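Local coordinates for carbonic anhydrase (PDB 6LAC), which probably catalyses the reversible hydration of carbon dioxide to hydrogencarbonate as a zinc-dependent carbonic anhydrase of the beta class, at residues V29-C34 with V85-Y90. The protein carries 1 engineered substitution. Sequence-based numbering, arbitrary orientation.
Sequences VLWIGC and VICGHY. With ZN (zinc ion), chain C.
Trp31 lies against Val85 where strands 29-34 and 83-89 run parallel in the central sheet of the beta-carbonic anhydrase fold. Three backbone hydrogen bonds join the strands. Val85 N donates to Leu30 O and Ile32 N to Val85 O, so Val85 grips the other strand at both its N and its O. Cys87 N donates to Ile32 O at 2.8 Å. Beyond this the strands spread, and a water takes over: it accepts from Cys34 N and donates to Cys87 O.

On one face of the sheet, with CG anti to the backbone N (chi1 -171°), the indole of Trp31 reaches across to the neighbouring strand and brings its six-membered ring over Val85. Val85 CG1 sits over one face of that ring, 3.9 Å from its centroid, in a CH-pi contact displaced toward the rim. Val85 CG2 meets Val29 CG1. Cys87 comes to the indole obliquely, its CB 3.7 Å from Trp31 NE1 and its SG beside Trp31 CZ2. The buried NE1 is satisfied by a hydrogen bond to Glu41, and Met166 of strand 162-169 also touches Trp31 and Cys87. On the opposite face Ile32 and Ile86 run alongside each other, Ile32 CD1 being 4.2 Å from Ile86 CG1. Helix 127-148 packs on Ile86.

The C-terminal ends of both strands carry ligands of the zinc ion; Asp36 and Cys92 complete its coordination. His89 CB already points toward strand 29-34. With CG between the backbone N and the carbonyl carbon (chi1 67°), the imidazole extends on to bring NE2 to the metal. Cys34 SG meets the imidazole at its edge, 4.8 Å from the ring centroid. The zinc ion bridges the two side chains, bound by Cys34 SG at 2.2 Å and by His89 NE2 at 2.1 Å.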
loop_
_atom_site.group_PDB
_atom_site.type_symbol
_atom_site.label_atom_id
_atom_site.label_comp_id
_atom_site.label_asym_id
_atom_site.label_seq_id
_atom_site.Cartn_x
_atom_site.Cartn_y
_atom_site.Cartn_z
ATOM N N VAL A 29 5.555 -3.523 -12.650
ATOM C CA VAL A 29 6.652 -3.215 -11.707
ATOM C C VAL A 29 6.065 -3.236 -10.303
ATOM O O VAL A 29 5.005 -2.592 -10.084
ATOM C CB VAL A 29 7.277 -1.850 -12.042
ATOM C CG1 VAL A 29 8.319 -1.473 -11.021
ATOM C CG2 VAL A 29 7.804 -1.820 -13.493
ATOM N N LEU A 30 6.714 -3.922 -9.378
ATOM C CA LEU A 30 6.291 -3.858 -7.953
ATOM C C LEU A 30 6.869 -2.570 -7.407
ATOM O O LEU A 30 8.105 -2.399 -7.320
ATOM C CB LEU A 30 6.805 -5.076 -7.204
ATOM C CG LEU A 30 6.698 -5.011 -5.677
ATOM C CD1 LEU A 30 5.254 -4.812 -5.206
ATOM C CD2 LEU A 30 7.297 -6.224 -5.054
ATOM N N TRP A 31 5.983 -1.660 -7.014
ATOM C CA TRP A 31 6.323 -0.318 -6.485
ATOM C C TRP A 31 6.077 -0.355 -4.991
ATOM O O TRP A 31 4.880 -0.489 -4.616
ATOM C CB TRP A 31 5.507 0.753 -7.177
ATOM C CG TRP A 31 5.940 2.136 -6.841
ATOM C CD1 TRP A 31 5.606 2.909 -5.766
ATOM C CD2 TRP A 31 6.837 2.919 -7.627
ATOM N NE1 TRP A 31 6.278 4.097 -5.818
ATOM C CE2 TRP A 31 7.026 4.142 -6.957
ATOM C CE3 TRP A 31 7.527 2.698 -8.815
ATOM C CZ2 TRP A 31 7.875 5.146 -7.465
ATOM C CZ3 TRP A 31 8.342 3.682 -9.308
ATOM C CH2 TRP A 31 8.509 4.874 -8.650
ATOM N N ILE A 32 7.070 -0.239 -4.158
ATOM C CA ILE A 32 6.968 -0.245 -2.682
ATOM C C ILE A 32 7.154 1.169 -2.208
ATOM O O ILE A 32 8.241 1.717 -2.350
ATOM C CB ILE A 32 7.957 -1.194 -2.052
ATOM C CG1 ILE A 32 7.714 -2.617 -2.548
ATOM C CG2 ILE A 32 7.908 -1.111 -0.537
ATOM C CD1 ILE A 32 8.844 -3.588 -2.269
ATOM N N GLY A 33 6.100 1.779 -1.709
ATOM C CA GLY A 33 6.083 3.160 -1.247
ATOM C C GLY A 33 5.578 3.203 0.178
ATOM O O GLY A 33 5.184 2.208 0.811
ATOM N N CYS A 34 5.581 4.407 0.724
ATOM C CA CYS A 34 5.184 4.677 2.133
ATOM C C CYS A 34 3.760 5.219 2.231
ATOM O O CYS A 34 3.310 6.064 1.448
ATOM C CB CYS A 34 6.128 5.665 2.775
ATOM S SG CYS A 34 5.717 6.000 4.514
ATOM N N VAL A 85 10.767 -1.401 -7.345
ATOM C CA VAL A 85 11.276 -0.085 -6.930
ATOM C C VAL A 85 10.915 0.094 -5.474
ATOM O O VAL A 85 9.698 -0.052 -5.158
ATOM C CB VAL A 85 10.686 1.018 -7.813
ATOM C CG1 VAL A 85 11.212 2.370 -7.327
ATOM C CG2 VAL A 85 11.035 0.826 -9.266
ATOM N N ILE A 86 11.844 0.447 -4.617
ATOM C CA ILE A 86 11.544 0.940 -3.253
ATOM C C ILE A 86 11.673 2.447 -3.292
ATOM O O ILE A 86 12.764 2.956 -3.583
ATOM C CB ILE A 86 12.434 0.299 -2.198
ATOM C CG1 ILE A 86 12.298 -1.219 -2.292
ATOM C CG2 ILE A 86 12.109 0.846 -0.802
ATOM C CD1 ILE A 86 13.050 -1.988 -1.254
ATOM N N CYS A 87 10.560 3.129 -3.131
ATOM C CA CYS A 87 10.507 4.591 -3.211
ATOM C C CYS A 87 10.294 5.169 -1.825
ATOM O O CYS A 87 9.212 4.956 -1.233
ATOM C CB CYS A 87 9.395 5.027 -4.103
ATOM S SG CYS A 87 9.442 6.805 -4.465
ATOM N N GLY A 88 11.247 5.892 -1.272
ATOM C CA GLY A 88 11.044 6.727 -0.090
ATOM C C GLY A 88 10.640 8.110 -0.474
ATOM O O GLY A 88 10.500 8.419 -1.668
ATOM N N HIS A 89 10.376 8.938 0.542
ATOM C CA HIS A 89 9.923 10.301 0.216
ATOM C C HIS A 89 10.342 11.269 1.310
ATOM O O HIS A 89 10.183 11.011 2.476
ATOM C CB HIS A 89 8.400 10.315 -0.046
ATOM C CG HIS A 89 7.628 10.025 1.162
ATOM N ND1 HIS A 89 6.983 11.022 1.909
ATOM C CD2 HIS A 89 7.532 8.909 1.890
ATOM C CE1 HIS A 89 6.482 10.477 2.979
ATOM N NE2 HIS A 89 6.785 9.185 2.997
ATOM N N TYR A 90 10.852 12.391 0.825
ATOM C CA TYR A 90 11.192 13.468 1.778
ATOM C C TYR A 90 9.946 13.964 2.519
ATOM O O TYR A 90 8.895 14.129 1.910
ATOM C CB TYR A 90 11.971 14.577 1.091
ATOM C CG TYR A 90 13.278 14.120 0.475
ATOM C CD1 TYR A 90 14.299 13.577 1.241
ATOM C CD2 TYR A 90 13.512 14.284 -0.871
ATOM C CE1 TYR A 90 15.490 13.147 0.667
ATOM C CE2 TYR A 90 14.688 13.861 -1.469
ATOM C CZ TYR A 90 15.685 13.326 -0.694
ATOM O OH TYR A 90 16.855 12.961 -1.336
HETATM ZN ZN ZN C . 6.550 8.082 4.721
HETATM O O HOH W 1 7.067 6.537 -0.472
#